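Local coordinates for protein L-lysine 6-oxidase (Marinomonas mediterranea, PDB 3WEU) that oxidises the epsilon-amino group of L-lysine with a cysteine tryptophylquinone cofactor, releasing ammonium and the hydrogen peroxide that makes it antibacterial, at residues Val256-Leu261 / Ser307-Val312; Leu24-Ile29 / Ile439-Gly444. One frame throughout, in Å; residues are numbered along the deposited sequence. Where two conformers were deposited one is given.

Interaction 1: residues Val256-Leu261 / Ser307-Val312; sequences VNISTL and SQYQWV
Gln308 and Tyr309 each take a backbone N-H of the loop Val256-Leu261, from Val256 and Ile258, with one residue between them. Val256 N donates to Gln308 OE1 over 3.0 Å, and the bond is nearly straight at the hydrogen. The donor stands above the carbonyl plane of the amide, 41° out of it, so neither lone pair is met squarely. The other end of the same amide is used too: Gln308 NE2 bonds to Glu254 O, just before the loop. In the conformer given, of two deposited, the amide has both bonds. Its CG lies beside the backbone N (chi1 -66°) and the chain runs on extended, which carries the amide across to Val256.

Ile258 N donates to Tyr309 OH, also at 3.0 Å, with an N-H...O angle of 175°.

The contact joins the loop that leads from strand 237-247 into helix 261-272 with the C-terminal end of helix 295-308 and the turn after it. Thr260 is the N-cap of helix 261-272, so the bonded loop is the run-in to that helix.

Packing round the Tyr309 ring is mixed. Ile258 CD1 lies over one face in a CH-pi contact, 4.0 Å from the ring centroid and offset toward the rim near CZ. Val256 O is at the ring edge, in its plane, 3.5 Å from Tyr309 CE1. Asn257 CA is near the same plane, 3.5 Å from Tyr309 OH. The amide of Asn257 stands almost perpendicular to the ring, and its ND2 bonds to Gln584 OE1. Pro583 also touches the tyrosine.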
ATOM      1  N   VAL A 256      -6.293  -7.568 -38.256  1.00 11.90           N
ATOM      2  CA  VAL A 256      -7.429  -6.661 -38.320  1.00 12.65           C
ATOM      3  C   VAL A 256      -8.566  -7.147 -37.404  1.00 12.89           C
ATOM      4  O   VAL A 256      -8.855  -8.344 -37.351  1.00 13.15           O
ATOM      5  CB  VAL A 256      -7.906  -6.663 -39.782  1.00 12.36           C
ATOM      6  CG1 VAL A 256      -9.099  -5.752 -40.004  1.00 12.63           C
ATOM      7  CG2 VAL A 256      -6.772  -6.251 -40.718  1.00 13.25           C
ATOM      8  N   ASN A 257      -9.201  -6.210 -36.724  1.00 12.67           N
ATOM      9  CA  ASN A 257     -10.364  -6.471 -35.894  1.00 13.22           C
ATOM     10  C   ASN A 257     -11.552  -6.902 -36.742  1.00 13.65           C
ATOM     11  O   ASN A 257     -11.817  -6.356 -37.805  1.00 12.12           O
ATOM     12  CB  ASN A 257     -10.695  -5.230 -35.051  1.00 13.79           C
ATOM     13  CG  ASN A 257      -9.578  -4.901 -34.051  1.00 14.17           C
ATOM     14  OD1 ASN A 257      -9.517  -5.501 -32.992  1.00 13.44           O
ATOM     15  ND2 ASN A 257      -8.660  -4.008 -34.418  1.00 13.28           N
ATOM     16  N   ILE A 258     -12.263  -7.923 -36.260  1.00 13.59           N
ATOM     17  CA  ILE A 258     -13.452  -8.375 -36.907  1.00 12.77           C
ATOM     18  C   ILE A 258     -14.429  -7.241 -37.223  1.00 13.16           C
ATOM     19  O   ILE A 258     -14.916  -7.148 -38.364  1.00 13.27           O
ATOM     20  CB  ILE A 258     -14.125  -9.505 -36.127  1.00 11.94           C
ATOM     21  CG1 ILE A 258     -13.297 -10.805 -36.243  1.00 12.35           C
ATOM     22  CG2 ILE A 258     -15.558  -9.757 -36.688  1.00 13.58           C
ATOM     23  CD1 ILE A 258     -13.618 -11.845 -35.151  1.00 13.13           C
ATOM     24  N   SER A 259     -14.688  -6.390 -36.240  1.00 12.00           N
ATOM     25  CA  SER A 259     -15.429  -5.137 -36.471  1.00 13.29           C
ATOM     26  C   SER A 259     -14.477  -3.973 -36.126  1.00 13.33           C
ATOM     27  O   SER A 259     -14.046  -3.788 -34.968  1.00 12.87           O
ATOM     28  CB  SER A 259     -16.738  -5.069 -35.669  1.00 13.82           C
ATOM     29  OG  SER A 259     -17.558  -6.236 -35.882  1.00 15.69           O
ATOM     30  N   THR A 260     -14.082  -3.269 -37.165  1.00 13.58           N
ATOM     31  CA  THR A 260     -13.200  -2.104 -37.072  1.00 13.20           C
ATOM     32  C   THR A 260     -14.008  -0.837 -36.854  1.00 14.31           C
ATOM     33  O   THR A 260     -15.242  -0.786 -37.079  1.00 12.21           O
ATOM     34  CB  THR A 260     -12.344  -1.873 -38.328  1.00 13.12           C
ATOM     35  OG1 THR A 260     -13.166  -1.346 -39.385  1.00 13.60           O
ATOM     36  CG2 THR A 260     -11.725  -3.174 -38.840  1.00 14.01           C
ATOM     37  N   LEU A 261     -13.310   0.226 -36.476  1.00 14.38           N
ATOM     38  CA  LEU A 261     -14.011   1.526 -36.403  1.00 15.40           C
ATOM     39  C   LEU A 261     -14.501   2.035 -37.738  1.00 14.54           C
ATOM     40  O   LEU A 261     -15.535   2.736 -37.820  1.00 14.40           O
ATOM     41  CB  LEU A 261     -13.138   2.547 -35.721  1.00 17.17           C
ATOM     42  CG  LEU A 261     -13.692   3.606 -34.774  1.00 22.67           C
ATOM     43  CD1 LEU A 261     -13.802   4.928 -35.433  1.00 28.26           C
ATOM     44  CD2 LEU A 261     -14.944   3.269 -33.933  1.00 20.06           C
ATOM     45  N   SER A 307      -9.810 -15.495 -39.279  1.00 14.38           N
ATOM     46  CA  SER A 307      -8.680 -16.436 -39.499  1.00 13.85           C
ATOM     47  C   SER A 307      -7.344 -15.982 -38.952  1.00 13.57           C
ATOM     48  O   SER A 307      -6.452 -16.778 -38.896  1.00 17.21           O
ATOM     49  CB  SER A 307      -8.477 -16.720 -40.992  1.00 13.34           C
ATOM     50  OG  SER A 307      -7.794 -15.683 -41.647  1.00 14.47           O
ATOM     51  N   GLN A 308      -7.198 -14.687 -38.625  0.50 12.83           N
ATOM     52  CA  GLN A 308      -5.955 -14.112 -38.112  0.50 11.99           C
ATOM     53  C   GLN A 308      -5.862 -14.147 -36.588  0.50 12.27           C
ATOM     54  O   GLN A 308      -4.775 -14.079 -36.058  0.50 11.63           O
ATOM     55  CB  GLN A 308      -5.802 -12.641 -38.543  0.50 11.23           C
ATOM     56  CG  GLN A 308      -5.617 -12.377 -40.027  0.50  9.94           C
ATOM     57  CD  GLN A 308      -5.376 -10.866 -40.298  0.50  9.60           C
ATOM     58  OE1 GLN A 308      -6.285  -9.939 -40.080  0.50  6.45           O
ATOM     59  NE2 GLN A 308      -4.155 -10.607 -40.864  0.50  7.55           N
ATOM     60  N   TYR A 309      -7.000 -14.219 -35.876  1.00 12.68           N
ATOM     61  CA  TYR A 309      -6.990 -14.083 -34.408  1.00 12.08           C
ATOM     62  C   TYR A 309      -6.095 -15.129 -33.725  1.00 12.47           C
ATOM     63  O   TYR A 309      -5.544 -14.904 -32.640  1.00 11.41           O
ATOM     64  CB  TYR A 309      -8.413 -14.123 -33.832  1.00 12.22           C
ATOM     65  CG  TYR A 309      -9.129 -12.810 -33.836  1.00 12.06           C
ATOM     66  CD1 TYR A 309      -9.007 -11.910 -34.879  1.00 13.86           C
ATOM     67  CD2 TYR A 309      -9.953 -12.426 -32.768  1.00 13.03           C
ATOM     68  CE1 TYR A 309      -9.685 -10.733 -34.877  1.00 12.91           C
ATOM     69  CE2 TYR A 309     -10.645 -11.237 -32.777  1.00 13.31           C
ATOM     70  CZ  TYR A 309     -10.511 -10.400 -33.828  1.00 14.72           C
ATOM     71  OH  TYR A 309     -11.202  -9.208 -33.817  1.00 14.57           O
ATOM     72  N   GLN A 310      -5.937 -16.287 -34.376  1.00 13.00           N
ATOM     73  CA  GLN A 310      -5.084 -17.356 -33.815  1.00 12.49           C
ATOM     74  C   GLN A 310      -3.639 -16.957 -33.496  1.00 11.96           C
ATOM     75  O   GLN A 310      -2.977 -17.663 -32.707  1.00 12.72           O
ATOM     76  CB  GLN A 310      -5.093 -18.543 -34.799  1.00 13.32           C
ATOM     77  CG  GLN A 310      -4.431 -18.200 -36.151  1.00 14.23           C
ATOM     78  CD  GLN A 310      -4.415 -19.403 -37.081  1.00 16.90           C
ATOM     79  OE1 GLN A 310      -3.655 -20.348 -36.881  1.00 17.06           O
ATOM     80  NE2 GLN A 310      -5.205 -19.351 -38.145  1.00 16.43           N
ATOM     81  N   TRP A 311      -3.138 -15.874 -34.110  1.00 11.74           N
ATOM     82  CA  TRP A 311      -1.754 -15.476 -33.876  1.00 12.02           C
ATOM     83  C   TRP A 311      -1.575 -14.707 -32.562  1.00 12.59           C
ATOM     84  O   TRP A 311      -0.454 -14.453 -32.162  1.00 12.83           O
ATOM     85  CB  TRP A 311      -1.248 -14.627 -34.998  1.00 11.77           C
ATOM     86  CG  TRP A 311      -1.265 -15.378 -36.328  1.00 11.67           C
ATOM     87  CD1 TRP A 311      -2.098 -15.142 -37.391  1.00 12.08           C
ATOM     88  CD2 TRP A 311      -0.383 -16.415 -36.719  1.00 11.41           C
ATOM     89  NE1 TRP A 311      -1.802 -16.036 -38.402  1.00 12.38           N
ATOM     90  CE2 TRP A 311      -0.740 -16.810 -38.036  1.00 12.90           C
ATOM     91  CE3 TRP A 311       0.697 -17.054 -36.104  1.00 12.16           C
ATOM     92  CZ2 TRP A 311      -0.028 -17.800 -38.752  1.00 12.06           C
ATOM     93  CZ3 TRP A 311       1.369 -18.039 -36.805  1.00 11.95           C
ATOM     94  CH2 TRP A 311       1.000 -18.389 -38.136  1.00 11.66           C
ATOM     95  N   VAL A 312      -2.691 -14.344 -31.944  1.00 13.17           N
ATOM     96  CA  VAL A 312      -2.702 -13.494 -30.780  1.00 11.84           C
ATOM     97  C   VAL A 312      -3.627 -13.975 -29.681  1.00 12.22           C
ATOM     98  O   VAL A 312      -3.692 -13.327 -28.636  1.00 10.98           O
ATOM     99  CB  VAL A 312      -2.993 -12.031 -31.161  1.00 12.63           C
ATOM    100  CG1 VAL A 312      -1.846 -11.378 -31.909  1.00 12.57           C
ATOM    101  CG2 VAL A 312      -4.237 -11.930 -32.006  1.00 12.69           C
TER

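Interaction 2: residues Leu24-Ile29 / Ile439-Gly444; sequences LNPMEI and IGNCVG
The two backbones come nearest at Ile29 and Gly440, whose CA atoms are 5.3 Å apart, where a type I beta turn from Ile439 to Cys442 faces the loop 24-29. Cys442 N closes the turn on Ile439 O at 3.0 Å. The turn begins at the end of helix 433-439 in the C-terminal family region. The loop follows strand 22-24 of the N-terminal region, so the contact ties the beta-rich N-terminal part of the chain to a distant part of the sequence.

Asn441, in the turn, carries the polar part. Its ND2 donates to Glu28 O over 3.2 Å with an angle of 172° at the hydrogen. The acceptor lies in the amide plane of Asn441. The donor, however, stands above the carbonyl plane of Glu28, not on a lone pair. Asn441 OD1 accepts from Gly30 N, just beyond the loop. The buried amide therefore has a backbone partner at each end, which should fix which way round it sits. A first torsion of -67° keeps CG beside the backbone N and lets the amide reach the loop.

Pro26 packs beside this bond. Its CB meets Asn441 ND2 at 3.6 Å, and the two side chains run past each other in opposite directions. The ring of Pro26 also touches Gln59 of strand 58-66.

Ile29 lies along the turn at Gly440. The longer branch places CG1 and CD1 against the glycine, with Ile29 CD1 3.7 Å from Gly440 CA. Ile29 also touches Val256. The shorter branch turns to the peptide carbonyl, with Ile29 CG2 3.6 Å from Gly440 O.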
ATOM      1  N   LEU A  24       5.126   6.758 -41.237  1.00 16.68           N
ATOM      2  CA  LEU A  24       3.888   7.262 -41.725  1.00 17.22           C
ATOM      3  C   LEU A  24       2.788   6.182 -41.718  1.00 16.85           C
ATOM      4  O   LEU A  24       2.990   4.967 -41.511  1.00 15.16           O
ATOM      5  CB  LEU A  24       4.067   7.778 -43.161  1.00 16.44           C
ATOM      6  CG  LEU A  24       5.087   8.932 -43.247  1.00 17.44           C
ATOM      7  CD1 LEU A  24       5.181   9.405 -44.649  1.00 17.95           C
ATOM      8  CD2 LEU A  24       4.729  10.086 -42.307  1.00 17.64           C
ATOM      9  N   ASN A  25       1.587   6.671 -41.964  1.00 16.24           N
ATOM     10  CA  ASN A  25       0.387   5.886 -41.728  1.00 16.73           C
ATOM     11  C   ASN A  25       0.257   4.712 -42.652  1.00 15.51           C
ATOM     12  O   ASN A  25       0.738   4.723 -43.784  1.00 17.85           O
ATOM     13  CB  ASN A  25      -0.874   6.718 -41.946  1.00 15.90           C
ATOM     14  CG  ASN A  25      -0.833   7.501 -43.220  1.00 17.91           C
ATOM     15  OD1 ASN A  25      -0.157   8.548 -43.316  1.00 18.70           O
ATOM     16  ND2 ASN A  25      -1.565   7.020 -44.235  1.00 18.44           N
ATOM     17  N   PRO A  26      -0.416   3.690 -42.173  1.00 17.08           N
ATOM     18  CA  PRO A  26      -0.816   2.585 -43.031  1.00 17.71           C
ATOM     19  C   PRO A  26      -1.665   3.156 -44.156  1.00 17.16           C
ATOM     20  O   PRO A  26      -2.326   4.160 -43.949  1.00 16.98           O
ATOM     21  CB  PRO A  26      -1.735   1.783 -42.138  1.00 18.29           C
ATOM     22  CG  PRO A  26      -1.212   1.991 -40.732  1.00 18.82           C
ATOM     23  CD  PRO A  26      -0.752   3.442 -40.749  1.00 16.60           C
ATOM     24  N   MET A  27      -1.688   2.469 -45.275  1.00 16.91           N
ATOM     25  CA  MET A  27      -2.383   2.902 -46.454  1.00 19.31           C
ATOM     26  C   MET A  27      -3.534   1.992 -46.782  1.00 18.89           C
ATOM     27  O   MET A  27      -4.227   2.194 -47.758  1.00 16.41           O
ATOM     28  CB  MET A  27      -1.423   3.024 -47.622  1.00 24.03           C
ATOM     29  CG  MET A  27      -0.429   4.158 -47.293  1.00 32.67           C
ATOM     30  SD  MET A  27       0.900   4.355 -48.522  1.00 41.33           S
ATOM     31  CE  MET A  27      -0.014   5.503 -49.580  1.00 40.82           C
ATOM     32  N   GLU A  28      -3.803   1.031 -45.911  1.00 17.63           N
ATOM     33  CA  GLU A  28      -4.944   0.189 -46.074  1.00 17.25           C
ATOM     34  C   GLU A  28      -5.227  -0.468 -44.734  1.00 16.46           C
ATOM     35  O   GLU A  28      -4.415  -0.403 -43.803  1.00 15.87           O
ATOM     36  CB  GLU A  28      -4.667  -0.900 -47.134  1.00 20.78           C
ATOM     37  CG  GLU A  28      -3.614  -1.891 -46.740  1.00 22.08           C
ATOM     38  CD  GLU A  28      -3.210  -2.861 -47.878  1.00 29.94           C
ATOM     39  OE1 GLU A  28      -4.029  -3.252 -48.698  1.00 31.16           O
ATOM     40  OE2 GLU A  28      -2.087  -3.318 -47.892  1.00 30.68           O
ATOM     41  N   ILE A  29      -6.390  -1.075 -44.645  1.00 15.40           N
ATOM     42  CA  ILE A  29      -6.794  -1.845 -43.429  1.00 16.20           C
ATOM     43  C   ILE A  29      -5.895  -3.058 -43.309  1.00 15.27           C
ATOM     44  O   ILE A  29      -5.717  -3.823 -44.236  1.00 14.59           O
ATOM     45  CB  ILE A  29      -8.257  -2.230 -43.470  1.00 15.94           C
ATOM     46  CG1 ILE A  29      -9.142  -0.983 -43.555  1.00 17.41           C
ATOM     47  CG2 ILE A  29      -8.636  -3.075 -42.273  1.00 15.84           C
ATOM     48  CD1 ILE A  29     -10.591  -1.301 -43.351  1.00 19.89           C
ATOM     49  N   ILE A 439      -9.187   4.646 -39.768  1.00 15.29           N
ATOM     50  CA  ILE A 439      -9.993   4.088 -38.689  1.00 14.38           C
ATOM     51  C   ILE A 439     -10.293   2.608 -38.846  1.00 14.79           C
ATOM     52  O   ILE A 439     -10.702   1.972 -37.893  1.00 15.15           O
ATOM     53  CB  ILE A 439     -11.262   4.888 -38.444  1.00 13.62           C
ATOM     54  CG1 ILE A 439     -12.070   5.042 -39.697  1.00 13.39           C
ATOM     55  CG2 ILE A 439     -10.898   6.257 -37.894  1.00 14.37           C
ATOM     56  CD1 ILE A 439     -13.495   5.489 -39.361  1.00 15.17           C
ATOM     57  N   GLY A 440     -10.054   2.041 -40.016  1.00 14.63           N
ATOM     58  CA  GLY A 440     -10.183   0.588 -40.209  1.00 13.17           C
ATOM     59  C   GLY A 440      -9.098  -0.144 -39.452  1.00 14.12           C
ATOM     60  O   GLY A 440      -9.258  -1.344 -39.170  1.00 12.29           O
ATOM     61  N   ASN A 441      -8.064   0.599 -39.041  1.00 12.86           N
ATOM     62  CA  ASN A 441      -7.031   0.044 -38.146  1.00 14.70           C
ATOM     63  C   ASN A 441      -7.261   0.252 -36.658  1.00 14.89           C
ATOM     64  O   ASN A 441      -6.367  -0.003 -35.869  1.00 14.66           O
ATOM     65  CB  ASN A 441      -5.693   0.571 -38.612  1.00 14.87           C
ATOM     66  CG  ASN A 441      -5.343   0.017 -39.978  1.00 16.04           C
ATOM     67  OD1 ASN A 441      -5.433  -1.183 -40.175  1.00 15.04           O
ATOM     68  ND2 ASN A 441      -4.966   0.865 -40.901  1.00 16.78           N
ATOM     69  N   CYS A 442      -8.451   0.758 -36.295  1.00 15.15           N
ATOM     70  CA  CYS A 442      -8.861   0.912 -34.899  1.00 15.19           C
ATOM     71  C   CYS A 442      -9.993  -0.048 -34.552  1.00 14.21           C
ATOM     72  O   CYS A 442     -10.743  -0.537 -35.426  1.00 12.79           O
ATOM     73  CB  CYS A 442      -9.409   2.294 -34.678  1.00 16.54           C
ATOM     74  SG  CYS A 442      -8.196   3.659 -34.939  1.00 17.91           S
ATOM     75  N   VAL A 443     -10.057  -0.361 -33.286  1.00 14.65           N
ATOM     76  CA  VAL A 443     -11.054  -1.265 -32.749  1.00 15.39           C
ATOM     77  C   VAL A 443     -12.470  -0.658 -32.918  1.00 15.60           C
ATOM     78  O   VAL A 443     -12.715   0.492 -32.580  1.00 16.83           O
ATOM     79  CB  VAL A 443     -10.765  -1.554 -31.234  1.00 15.36           C
ATOM     80  CG1 VAL A 443     -12.011  -2.167 -30.553  1.00 15.43           C
ATOM     81  CG2 VAL A 443      -9.580  -2.515 -31.116  1.00 14.99           C
ATOM     82  N   GLY A 444     -13.388  -1.440 -33.453  1.00 16.44           N
ATOM     83  CA  GLY A 444     -14.806  -1.093 -33.477  1.00 15.78           C
ATOM     84  C   GLY A 444     -15.633  -1.711 -32.353  1.00 15.06           C
ATOM     85  O   GLY A 444     -16.351  -1.019 -31.646  1.00 14.51           O
TER

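Overall arrangement
The centres of the two contacts are about 13 Å apart, and each is about 12 Å from the centre of the chain. Along the sequence, both segments of interaction 1 fall between 24-29 and 439-444. The loop 256-261 lies directly against 439-444: Ser259 O is 2.9 Å from Gly444 N, and Leu261 N is 2.9 Å from Cys442 O, both probable hydrogen bonds. Gln584 adds a second link, bonding to Asn257 and to Asn441 O. The N-terminal sheet region, the start of helix 261-272, the end of helix 295-308 and the turn at the end of helix 433-439 are thus joined in one continuous run of contacts through the interior of the subunit.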